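Local coordinates for protein adhesin LabA (Helicobacter pylori, PDB 6GMM) that probably binds LacdiNAc-bearing glycans of the gastric mucosa, serving the bacterium as a lectin-type adhesin, at residues A[64-69]-A[189-194]; A[193-198]-A[247-252]; A[143-146]-A[151-154]; A[72-77]-A[136-141]. All coordinates share one frame; numbering follows the deposited sequence.

Interaction 1 (A[64-69]-A[189-194])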
loop_
_atom_site.group_PDB
_atom_site.type_symbol
_atom_site.label_atom_id
_atom_site.label_comp_id
_atom_site.label_asym_id
_atom_site.label_seq_id
_atom_site.Cartn_x
_atom_site.Cartn_y
_atom_site.Cartn_z
ATOM N N LEU A 64 9.148 -2.937 -3.536
ATOM C CA LEU A 64 8.857 -4.377 -3.612
ATOM C C LEU A 64 8.065 -4.715 -4.833
ATOM O O LEU A 64 8.365 -5.720 -5.440
ATOM C CB LEU A 64 8.136 -4.896 -2.344
ATOM C CG LEU A 64 8.026 -6.435 -2.197
ATOM C CD1 LEU A 64 9.368 -7.096 -2.275
ATOM C CD2 LEU A 64 7.286 -6.816 -0.895
ATOM N N ALA A 65 7.076 -3.899 -5.216
ATOM C CA ALA A 65 6.307 -4.173 -6.439
ATOM C C ALA A 65 7.233 -4.183 -7.646
ATOM O O ALA A 65 7.132 -5.103 -8.453
ATOM C CB ALA A 65 5.195 -3.141 -6.635
ATOM N N LEU A 66 8.200 -3.232 -7.728
ATOM C CA LEU A 66 9.126 -3.164 -8.886
ATOM C C LEU A 66 10.087 -4.360 -8.945
ATOM O O LEU A 66 10.130 -5.073 -9.958
ATOM C CB LEU A 66 9.886 -1.820 -8.915
ATOM C CG LEU A 66 9.037 -0.545 -8.912
ATOM C CD1 LEU A 66 9.906 0.676 -8.849
ATOM C CD2 LEU A 66 8.090 -0.472 -10.113
ATOM N N ASN A 67 10.815 -4.615 -7.843
ATOM C CA ASN A 67 11.726 -5.752 -7.719
ATOM C C ASN A 67 10.965 -7.047 -7.950
ATOM O O ASN A 67 11.494 -7.965 -8.564
ATOM C CB ASN A 67 12.358 -5.777 -6.336
ATOM C CG ASN A 67 13.399 -4.706 -6.128
ATOM O OD1 ASN A 67 14.192 -4.389 -7.015
ATOM N ND2 ASN A 67 13.427 -4.125 -4.942
ATOM N N ALA A 68 9.732 -7.144 -7.481
ATOM C CA ALA A 68 9.018 -8.396 -7.734
ATOM C C ALA A 68 8.591 -8.532 -9.203
ATOM O O ALA A 68 8.609 -9.651 -9.722
ATOM C CB ALA A 68 7.850 -8.572 -6.779
ATOM N N ALA A 69 8.301 -7.411 -9.906
ATOM C CA ALA A 69 7.929 -7.537 -11.327
ATOM C C ALA A 69 9.157 -7.879 -12.182
ATOM O O ALA A 69 9.098 -8.811 -12.983
ATOM C CB ALA A 69 7.249 -6.287 -11.831
ATOM N N GLN A 189 4.814 6.540 -10.611
ATOM C CA GLN A 189 3.650 6.315 -11.479
ATOM C C GLN A 189 4.084 5.596 -12.753
ATOM O O GLN A 189 3.489 4.578 -13.137
ATOM C CB GLN A 189 2.988 7.648 -11.839
ATOM C CG GLN A 189 1.480 7.601 -11.861
ATOM C CD GLN A 189 0.896 8.950 -12.189
ATOM O OE1 GLN A 189 1.377 10.005 -11.754
ATOM N NE2 GLN A 189 -0.172 8.942 -12.958
ATOM N N VAL A 190 5.140 6.127 -13.395
ATOM C CA VAL A 190 5.750 5.587 -14.628
ATOM C C VAL A 190 6.268 4.166 -14.370
ATOM O O VAL A 190 5.927 3.250 -15.116
ATOM C CB VAL A 190 6.872 6.537 -15.127
ATOM C CG1 VAL A 190 7.684 5.925 -16.263
ATOM C CG2 VAL A 190 6.290 7.882 -15.548
ATOM N N LEU A 191 7.085 3.988 -13.317
ATOM C CA LEU A 191 7.686 2.699 -12.959
ATOM C C LEU A 191 6.668 1.617 -12.667
ATOM O O LEU A 191 6.817 0.507 -13.173
ATOM C CB LEU A 191 8.688 2.853 -11.815
ATOM C CG LEU A 191 9.832 3.815 -12.141
ATOM C CD1 LEU A 191 10.723 4.024 -10.964
ATOM C CD2 LEU A 191 10.597 3.368 -13.387
ATOM N N LEU A 192 5.605 1.937 -11.927
ATOM C CA LEU A 192 4.546 0.963 -11.657
ATOM C C LEU A 192 3.806 0.553 -12.929
ATOM O O LEU A 192 3.355 -0.592 -13.026
ATOM C CB LEU A 192 3.573 1.471 -10.582
ATOM C CG LEU A 192 4.137 1.414 -9.166
ATOM C CD1 LEU A 192 3.313 2.228 -8.257
ATOM C CD2 LEU A 192 4.251 -0.046 -8.642
ATOM N N GLU A 193 3.719 1.468 -13.916
ATOM C CA GLU A 193 3.112 1.172 -15.206
ATOM C C GLU A 193 4.018 0.176 -15.960
ATOM O O GLU A 193 3.518 -0.809 -16.537
ATOM C CB GLU A 193 2.873 2.460 -16.023
ATOM C CG GLU A 193 2.422 2.215 -17.466
ATOM C CD GLU A 193 1.174 1.365 -17.661
ATOM O OE1 GLU A 193 0.179 1.582 -16.929
ATOM O OE2 GLU A 193 1.186 0.487 -18.555
ATOM N N GLN A 194 5.365 0.411 -15.893
ATOM C CA GLN A 194 6.375 -0.444 -16.512
ATOM C C GLN A 194 6.241 -1.835 -15.916
ATOM O O GLN A 194 6.200 -2.815 -16.657
ATOM C CB GLN A 194 7.804 0.088 -16.268
ATOM C CG GLN A 194 8.181 1.394 -16.971
ATOM C CD GLN A 194 7.399 1.649 -18.230
ATOM O OE1 GLN A 194 7.443 0.886 -19.206
ATOM N NE2 GLN A 194 6.651 2.731 -18.217
#

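Interaction 2 (A[193-198]-A[247-252])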
loop_
_atom_site.group_PDB
_atom_site.type_symbol
_atom_site.label_atom_id
_atom_site.label_comp_id
_atom_site.label_asym_id
_atom_site.label_seq_id
_atom_site.Cartn_x
_atom_site.Cartn_y
_atom_site.Cartn_z
ATOM N N GLU A 193 3.719 1.468 -13.916
ATOM C CA GLU A 193 3.112 1.172 -15.206
ATOM C C GLU A 193 4.018 0.176 -15.960
ATOM O O GLU A 193 3.518 -0.809 -16.537
ATOM C CB GLU A 193 2.873 2.460 -16.023
ATOM C CG GLU A 193 2.422 2.215 -17.466
ATOM C CD GLU A 193 1.174 1.365 -17.661
ATOM O OE1 GLU A 193 0.179 1.582 -16.929
ATOM O OE2 GLU A 193 1.186 0.487 -18.555
ATOM N N GLN A 194 5.365 0.411 -15.893
ATOM C CA GLN A 194 6.375 -0.444 -16.512
ATOM C C GLN A 194 6.241 -1.835 -15.916
ATOM O O GLN A 194 6.200 -2.815 -16.657
ATOM C CB GLN A 194 7.804 0.088 -16.268
ATOM C CG GLN A 194 8.181 1.394 -16.971
ATOM C CD GLN A 194 7.399 1.649 -18.230
ATOM O OE1 GLN A 194 7.443 0.886 -19.206
ATOM N NE2 GLN A 194 6.651 2.731 -18.217
ATOM N N ALA A 195 6.090 -1.912 -14.587
ATOM C CA ALA A 195 5.945 -3.173 -13.866
ATOM C C ALA A 195 4.669 -3.875 -14.338
ATOM O O ALA A 195 4.661 -5.097 -14.435
ATOM C CB ALA A 195 5.864 -2.901 -12.376
ATOM N N SER A 196 3.591 -3.105 -14.632
ATOM C CA SER A 196 2.320 -3.703 -15.064
ATOM C C SER A 196 2.420 -4.244 -16.458
ATOM O O SER A 196 1.845 -5.288 -16.740
ATOM C CB SER A 196 1.165 -2.716 -14.948
ATOM O OG SER A 196 -0.064 -3.378 -15.201
ATOM N N THR A 197 3.192 -3.561 -17.332
ATOM C CA THR A 197 3.428 -3.988 -18.702
ATOM C C THR A 197 4.096 -5.352 -18.714
ATOM O O THR A 197 3.684 -6.213 -19.505
ATOM C CB THR A 197 4.240 -2.942 -19.460
ATOM O OG1 THR A 197 3.437 -1.772 -19.603
ATOM C CG2 THR A 197 4.682 -3.432 -20.855
ATOM N N ILE A 198 5.135 -5.550 -17.881
ATOM C CA ILE A 198 5.831 -6.836 -17.787
ATOM C C ILE A 198 4.832 -7.974 -17.523
ATOM O O ILE A 198 4.692 -8.827 -18.364
ATOM C CB ILE A 198 6.934 -6.817 -16.699
ATOM C CG1 ILE A 198 8.102 -5.869 -17.083
ATOM C CG2 ILE A 198 7.423 -8.256 -16.404
ATOM C CD1 ILE A 198 9.104 -5.646 -15.962
ATOM N N ASP A 247 -1.632 -7.613 -7.882
ATOM C CA ASP A 247 -2.272 -6.958 -6.732
ATOM C C ASP A 247 -1.252 -6.041 -6.013
ATOM O O ASP A 247 -1.613 -4.957 -5.552
ATOM C CB ASP A 247 -2.784 -8.036 -5.784
ATOM C CG ASP A 247 -3.993 -8.817 -6.275
ATOM O OD1 ASP A 247 -4.828 -8.233 -7.022
ATOM O OD2 ASP A 247 -4.183 -9.964 -5.807
ATOM N N MET A 248 0.036 -6.467 -5.947
ATOM C CA MET A 248 1.121 -5.682 -5.352
ATOM C C MET A 248 1.235 -4.341 -6.105
ATOM O O MET A 248 1.288 -3.286 -5.489
ATOM C CB MET A 248 2.441 -6.442 -5.473
ATOM C CG MET A 248 2.681 -7.429 -4.363
ATOM S SD MET A 248 4.210 -8.349 -4.623
ATOM C CE MET A 248 5.364 -7.138 -4.160
ATOM N N ILE A 249 1.205 -4.396 -7.439
ATOM C CA ILE A 249 1.269 -3.223 -8.318
ATOM C C ILE A 249 0.024 -2.326 -8.092
ATOM O O ILE A 249 0.158 -1.100 -7.977
ATOM C CB ILE A 249 1.376 -3.726 -9.792
ATOM C CG1 ILE A 249 2.780 -4.303 -10.076
ATOM C CG2 ILE A 249 0.975 -2.633 -10.816
ATOM C CD1 ILE A 249 2.869 -5.276 -11.350
ATOM N N LYS A 250 -1.179 -2.960 -8.042
ATOM C CA LYS A 250 -2.445 -2.268 -7.887
ATOM C C LYS A 250 -2.489 -1.496 -6.554
ATOM O O LYS A 250 -2.755 -0.290 -6.549
ATOM C CB LYS A 250 -3.626 -3.240 -8.100
ATOM C CG LYS A 250 -4.946 -2.770 -7.482
ATOM C CD LYS A 250 -6.131 -3.652 -7.885
ATOM C CE LYS A 250 -7.434 -3.195 -7.255
ATOM N NZ LYS A 250 -8.627 -3.723 -7.978
ATOM N N ASN A 251 -2.125 -2.167 -5.457
ATOM C CA ASN A 251 -2.067 -1.576 -4.121
ATOM C C ASN A 251 -0.991 -0.480 -4.000
ATOM O O ASN A 251 -1.309 0.612 -3.556
ATOM C CB ASN A 251 -1.919 -2.663 -3.054
ATOM C CG ASN A 251 -3.214 -3.400 -2.755
ATOM O OD1 ASN A 251 -4.238 -2.799 -2.445
ATOM N ND2 ASN A 251 -3.204 -4.724 -2.814
ATOM N N ALA A 252 0.249 -0.728 -4.427
ATOM C CA ALA A 252 1.304 0.315 -4.384
ATOM C C ALA A 252 0.923 1.557 -5.259
ATOM O O ALA A 252 1.354 2.663 -4.948
ATOM C CB ALA A 252 2.635 -0.255 -4.871
#

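Interaction 3 (A[143-146]-A[151-154])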
loop_
_atom_site.group_PDB
_atom_site.type_symbol
_atom_site.label_atom_id
_atom_site.label_comp_id
_atom_site.label_asym_id
_atom_site.label_seq_id
_atom_site.Cartn_x
_atom_site.Cartn_y
_atom_site.Cartn_z
ATOM N N LYS A 143 17.068 1.030 -15.521
ATOM C CA LYS A 143 17.733 2.353 -15.584
ATOM C C LYS A 143 17.255 3.282 -14.478
ATOM O O LYS A 143 18.040 4.087 -13.976
ATOM C CB LYS A 143 17.614 3.028 -16.969
ATOM C CG LYS A 143 18.155 2.193 -18.145
ATOM C CD LYS A 143 19.685 2.099 -18.222
ATOM C CE LYS A 143 20.170 1.214 -19.358
ATOM N NZ LYS A 143 19.852 -0.231 -19.152
ATOM N N ALA A 144 15.981 3.167 -14.068
ATOM C CA ALA A 144 15.468 4.026 -12.994
ATOM C C ALA A 144 16.130 3.745 -11.652
ATOM O O ALA A 144 16.293 4.675 -10.849
ATOM C CB ALA A 144 13.980 3.869 -12.869
ATOM N N PHE A 145 16.491 2.475 -11.390
ATOM C CA PHE A 145 17.151 2.089 -10.137
ATOM C C PHE A 145 18.605 2.530 -10.159
ATOM O O PHE A 145 19.168 2.778 -9.109
ATOM C CB PHE A 145 17.095 0.560 -9.939
ATOM C CG PHE A 145 15.902 0.057 -9.166
ATOM C CD1 PHE A 145 14.670 -0.119 -9.790
ATOM C CD2 PHE A 145 16.025 -0.322 -7.833
ATOM C CE1 PHE A 145 13.584 -0.652 -9.091
ATOM C CE2 PHE A 145 14.950 -0.888 -7.154
ATOM C CZ PHE A 145 13.728 -1.016 -7.776
ATOM N N GLY A 146 19.213 2.574 -11.345
ATOM C CA GLY A 146 20.611 2.971 -11.518
ATOM C C GLY A 146 21.614 1.938 -11.037
ATOM O O GLY A 146 21.231 0.856 -10.566
ATOM N N ASP A 151 18.484 5.053 -7.094
ATOM C CA ASP A 151 18.203 6.265 -7.864
ATOM C C ASP A 151 16.736 6.731 -7.897
ATOM O O ASP A 151 16.501 7.902 -8.244
ATOM C CB ASP A 151 18.741 6.126 -9.298
ATOM C CG ASP A 151 20.260 6.199 -9.437
ATOM O OD1 ASP A 151 20.953 6.409 -8.402
ATOM O OD2 ASP A 151 20.756 6.079 -10.577
ATOM N N ILE A 152 15.760 5.857 -7.556
ATOM C CA ILE A 152 14.346 6.267 -7.603
ATOM C C ILE A 152 14.071 7.370 -6.565
ATOM O O ILE A 152 14.257 7.136 -5.370
ATOM C CB ILE A 152 13.326 5.093 -7.496
ATOM C CG1 ILE A 152 13.631 3.977 -8.520
ATOM C CG2 ILE A 152 11.866 5.604 -7.635
ATOM C CD1 ILE A 152 12.933 2.715 -8.195
ATOM N N PRO A 153 13.618 8.569 -7.000
ATOM C CA PRO A 153 13.346 9.640 -6.030
ATOM C C PRO A 153 12.169 9.340 -5.116
ATOM O O PRO A 153 11.268 8.573 -5.489
ATOM C CB PRO A 153 13.005 10.853 -6.910
ATOM C CG PRO A 153 13.442 10.489 -8.317
ATOM C CD PRO A 153 13.326 9.008 -8.380
ATOM N N ALA A 154 12.155 10.025 -3.936
ATOM C CA ALA A 154 11.096 10.010 -2.926
ATOM C C ALA A 154 9.782 10.443 -3.587
ATOM O O ALA A 154 9.803 11.265 -4.516
ATOM C CB ALA A 154 11.448 10.959 -1.815
HETATM O O HOH W 1 18.691 6.560 -12.946
#

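Interaction 4 (A[72-77]-A[136-141])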
loop_
_atom_site.group_PDB
_atom_site.type_symbol
_atom_site.label_atom_id
_atom_site.label_comp_id
_atom_site.label_asym_id
_atom_site.label_seq_id
_atom_site.Cartn_x
_atom_site.Cartn_y
_atom_site.Cartn_z
ATOM N N LEU A 72 10.412 -11.596 -11.425
ATOM C CA LEU A 72 9.698 -12.711 -12.073
ATOM C C LEU A 72 10.283 -12.883 -13.478
ATOM O O LEU A 72 10.725 -13.973 -13.815
ATOM C CB LEU A 72 8.163 -12.547 -12.121
ATOM C CG LEU A 72 7.341 -13.760 -12.670
ATOM C CD1 LEU A 72 7.307 -14.912 -11.678
ATOM C CD2 LEU A 72 5.894 -13.363 -12.999
ATOM N N TRP A 73 10.375 -11.768 -14.235
ATOM C CA TRP A 73 10.913 -11.736 -15.576
ATOM C C TRP A 73 12.329 -12.265 -15.597
ATOM O O TRP A 73 12.610 -13.127 -16.420
ATOM C CB TRP A 73 10.848 -10.318 -16.142
ATOM C CG TRP A 73 11.440 -10.174 -17.519
ATOM C CD1 TRP A 73 12.512 -9.410 -17.871
ATOM C CD2 TRP A 73 11.013 -10.841 -18.719
ATOM N NE1 TRP A 73 12.740 -9.507 -19.223
ATOM C CE2 TRP A 73 11.837 -10.377 -19.769
ATOM C CE3 TRP A 73 9.947 -11.709 -19.029
ATOM C CZ2 TRP A 73 11.683 -10.816 -21.092
ATOM C CZ3 TRP A 73 9.790 -12.131 -20.338
ATOM C CH2 TRP A 73 10.670 -11.709 -21.349
ATOM N N GLN A 74 13.200 -11.818 -14.676
ATOM C CA GLN A 74 14.574 -12.325 -14.628
ATOM C C GLN A 74 14.659 -13.812 -14.322
ATOM O O GLN A 74 15.523 -14.484 -14.867
ATOM C CB GLN A 74 15.437 -11.584 -13.609
ATOM C CG GLN A 74 15.855 -10.193 -14.055
ATOM C CD GLN A 74 16.335 -9.334 -12.905
ATOM O OE1 GLN A 74 16.237 -9.688 -11.733
ATOM N NE2 GLN A 74 16.903 -8.189 -13.213
ATOM N N VAL A 75 13.828 -14.313 -13.430
ATOM C CA VAL A 75 13.930 -15.710 -13.025
ATOM C C VAL A 75 13.291 -16.700 -14.031
ATOM O O VAL A 75 13.673 -17.877 -14.006
ATOM C CB VAL A 75 13.428 -15.932 -11.567
ATOM C CG1 VAL A 75 11.929 -16.202 -11.513
ATOM C CG2 VAL A 75 14.219 -17.047 -10.885
ATOM N N MET A 76 12.348 -16.266 -14.917
ATOM C CA MET A 76 11.805 -17.306 -15.807
ATOM C C MET A 76 11.874 -17.011 -17.357
ATOM O O MET A 76 11.500 -17.890 -18.133
ATOM C CB MET A 76 10.383 -17.717 -15.388
ATOM C CG MET A 76 9.454 -16.567 -15.126
ATOM S SD MET A 76 8.964 -15.755 -16.656
ATOM C CE MET A 76 7.688 -16.946 -17.253
ATOM N N SER A 77 12.354 -15.828 -17.791
ATOM C CA SER A 77 12.455 -15.451 -19.210
ATOM C C SER A 77 13.314 -16.442 -20.027
ATOM O O SER A 77 12.972 -16.783 -21.175
ATOM C CB SER A 77 12.997 -14.035 -19.348
ATOM O OG SER A 77 14.296 -13.929 -18.778
ATOM N N LYS A 136 11.268 -3.379 -23.014
ATOM C CA LYS A 136 11.320 -1.920 -22.906
ATOM C C LYS A 136 10.978 -1.547 -21.489
ATOM O O LYS A 136 11.700 -0.772 -20.867
ATOM C CB LYS A 136 10.374 -1.240 -23.920
ATOM C CG LYS A 136 10.419 0.287 -23.905
ATOM C CD LYS A 136 9.679 0.865 -25.102
ATOM C CE LYS A 136 9.606 2.371 -25.061
ATOM N NZ LYS A 136 9.161 2.934 -26.362
ATOM N N ALA A 137 9.898 -2.146 -20.969
ATOM C CA ALA A 137 9.432 -1.947 -19.610
ATOM C C ALA A 137 10.548 -2.323 -18.614
ATOM O O ALA A 137 10.880 -1.512 -17.752
ATOM C CB ALA A 137 8.194 -2.781 -19.362
ATOM N N TYR A 138 11.160 -3.512 -18.780
ATOM C CA TYR A 138 12.241 -4.001 -17.922
ATOM C C TYR A 138 13.443 -3.033 -17.922
ATOM O O TYR A 138 13.994 -2.728 -16.863
ATOM C CB TYR A 138 12.662 -5.417 -18.372
ATOM C CG TYR A 138 13.895 -5.964 -17.685
ATOM C CD1 TYR A 138 13.808 -6.603 -16.453
ATOM C CD2 TYR A 138 15.146 -5.883 -18.288
ATOM C CE1 TYR A 138 14.932 -7.165 -15.848
ATOM C CE2 TYR A 138 16.281 -6.403 -17.673
ATOM C CZ TYR A 138 16.166 -7.061 -16.463
ATOM O OH TYR A 138 17.283 -7.587 -15.876
ATOM N N GLN A 139 13.822 -2.540 -19.112
ATOM C CA GLN A 139 14.964 -1.635 -19.252
ATOM C C GLN A 139 14.734 -0.326 -18.558
ATOM O O GLN A 139 15.676 0.182 -17.963
ATOM C CB GLN A 139 15.411 -1.430 -20.717
ATOM C CG GLN A 139 15.859 -2.682 -21.461
ATOM C CD GLN A 139 17.022 -3.427 -20.864
ATOM O OE1 GLN A 139 17.919 -2.849 -20.228
ATOM N NE2 GLN A 139 17.044 -4.736 -21.104
ATOM N N ILE A 140 13.482 0.201 -18.569
ATOM C CA ILE A 140 13.150 1.459 -17.868
ATOM C C ILE A 140 13.291 1.274 -16.360
ATOM O O ILE A 140 13.861 2.139 -15.687
ATOM C CB ILE A 140 11.781 2.074 -18.289
ATOM C CG1 ILE A 140 11.851 2.573 -19.762
ATOM C CG2 ILE A 140 11.417 3.228 -17.359
ATOM C CD1 ILE A 140 10.471 2.919 -20.512
ATOM N N ILE A 141 12.761 0.150 -15.830
ATOM C CA ILE A 141 12.860 -0.186 -14.414
ATOM C C ILE A 141 14.321 -0.252 -14.001
ATOM O O ILE A 141 14.701 0.399 -13.034
ATOM C CB ILE A 141 12.098 -1.491 -14.056
ATOM C CG1 ILE A 141 10.576 -1.302 -14.286
ATOM C CG2 ILE A 141 12.397 -1.898 -12.591
ATOM C CD1 ILE A 141 9.728 -2.534 -14.178
#

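Interaction 1 (A[64-69]-A[189-194])
Beside the packed pair Leu-66 and Leu-191, the backbone oxygen Val-190 O is gripped twice by one residue. Gln-194 N reaches Val-190 O at 3.0 Å in the regular helical way. Gln-194 NE2 adds a bent bond of 3.2 Å to Val-190 O, coming from above the carbonyl plane. This folds the glutamine side chain back along its own helix. The contact between the segments is apolar. Leu-66 CD2 rests 3.5 Å from Leu-191 O, and both methyls of Leu-66 touch Leu-191 CB. The two leucine side chains run nearly perpendicular to each other. With CG anti to the carbonyl carbon (chi1 -55°) and the second torsion extended, Leu-66 lays CD2 against the carbonyl of Leu-191. Leu-192 CD2 fits next to Ala-65 CB at 3.8 Å and also reaches Leu-66 CD2. The nearest backbone pair is Leu-66 CA and Leu-192 CA, 6.8 Å apart. All four touching residues are buried. Leu-192 continues onto Ala-252 and Val-256 of helix 239-264, and Leu-191 onto Ala-144 of helix 128-145. The segment axes pass at 9.7 Å and 31°, running roughly the same way, as in the apolar core of a helical bundle.

Interaction 2 (A[193-198]-A[247-252])
Ser-196 and Ile-249 mark the nearest backbone approach of two helical segments, with Ser-196 CA and Ile-249 CA 6.8 Å apart. Ile-249 carries the contact alone from its side. Its beta carbon points at helix 188-205, and its branches part to meet two consecutive residues there. The longer branch goes to Ala-195. Ile-249 CD1 lies 3.6 Å from Ala-195 O and 4.0 Å from Ala-195 CB. With CG1 anti to the carbonyl carbon (chi1 -73°) and the chain extended beyond it, the CD1 methyl is carried onto the alanine backbone. The shorter branch goes to Ser-196, where Ile-249 CG2 lies 4.1 Å from Ser-196 CB. The serine meets the isoleucine with its CB. The contact is van der Waals packing, and the main-chain carbonyl of Ala-195 forms part of the surface on which the methyl lies. Ala-195 and Ile-249 are buried, while Ser-196 is partly exposed. On another side, helix 239-264 has polar links to the region of helix 287-311: Asn-251 bonds to Arg-303 and Asp-310, and Asp-247 forms a salt bridge with Arg-313. Ala-195 also touches Leu-66 and Ala-69 of helix 57-76, and Met-248 packs on Leu-64 and Ala-68. Helices 188-205 and 239-264 thus both lean on helix 57-76, with helix 128-145 lying against Gln-194 and Ile-198.

Interaction 3 (A[143-146]-A[151-154])
Asp-151 reaches back over the end of the helix that precedes it, against Ala-144, Phe-145 and Gly-146. Its CB sits 3.2 Å from Ala-144 O and is also close to Phe-145 O. The next atom, Asp-151 CG, lies near Phe-145 O and Gly-146 CA. It stands anti to the carbonyl carbon (chi1 -73°), which turns the carboxylate back toward Gly-146. At the tip, Asp-151 OD2 comes to 3.3 Å from Gly-146 CA. The same oxygen accepts from a water, which also donates to Lys-143 O at 2.8 Å. The carboxylate is thus near the carbonyl end of a helix, where its charge would probably be disfavoured, and the bridging water may ease this. Helix 128-145 stops here, and Gly-146 is the first residue to leave helical geometry, with positive phi (73°). After four more residues the chain turns back, and Asp-151 N bonds to Phe-145 O at 3.1 Å. This bond is nearly straight at the hydrogen (165°), but the donor stands above the carbonyl plane. The following residue, Ile-152, turns inward. Its CG1 lies 3.6 Å from Ala-144 O, and its CD1 methyl sits over one face of the Phe-145 ring. That CH-pi contact measures 3.7 Å from Ile-152 CD1 to the centre of the Phe-145 ring, with the methyl shifted toward the rim nearest Phe-145 CE1. Leu-66 and Leu-191 pack on Ile-152, and Leu-66 and Asn-67 touch Phe-145. Asn-186 ND2 bonds to Ala-144 O, and Tyr-59 OH and Lys-53 NZ both bond to Ile-152 O.

Interaction 4 (A[72-77]-A[136-141])
Trp-73 and Tyr-138 form an offset edge-to-face aromatic pair that joins helix 57-76 to helix 128-145 within the helical bundle. The five-membered ring of Trp-73 turns its edge to one face of the Tyr-138 ring. The centroids of the Trp-73 five-membered ring and the Tyr-138 ring are 5.0 Å apart, and the planes meet at 62°. Trp-73 CD1 makes the close approach, 3.4 Å from Tyr-138 CD1. Both residues hold CG anti to the backbone N, which sends the two rings into the space between the helices. Trp-73 also meets the ring of Tyr-131. The next residue, Gln-74, reaches past the tyrosine edge with an extended chain. Its NE2 donates to Tyr-138 OH over 2.8 Å in a nearly straight bond (172°), with the hydroxyl lying in the amide plane. The amide and the tyrosine ring are turned 75° apart, with Gln-74 CD at the ring edge. Gln-74 CG rests 3.6 Å from Tyr-138 CE1. The amide is further fixed by the main chain of Ala-349 and Cys-351, the latter disulfide-bonded to Cys-326. Ser-77 N still makes the helical bond to Trp-73 O at 3.0 Å, and Ser-77 CB sits 3.6 Å above the Trp-73 ring plane.

From the N terminus, helix 57-76 comes first and supplies one side of both interaction 1 and interaction 4. Interaction 4 closes the loop from 72-77 to 136-141, which holds the disulfide Cys-83 to Cys-113. Interaction 3 then closes a short turn at the end of helix 128-145. Both loops, one after the other, are nested inside the larger loop closed by interaction 1. Interaction 2 starts where interaction 1 ends, sharing Glu-193 and Gln-194, and its loop holds the disulfide Cys-206 to Cys-235. Helices 57-76, 128-145, 188-205 and 239-264 are thereby tied together. Interactions 2 and 3 do not touch, their nearest atoms being about 8 Å apart.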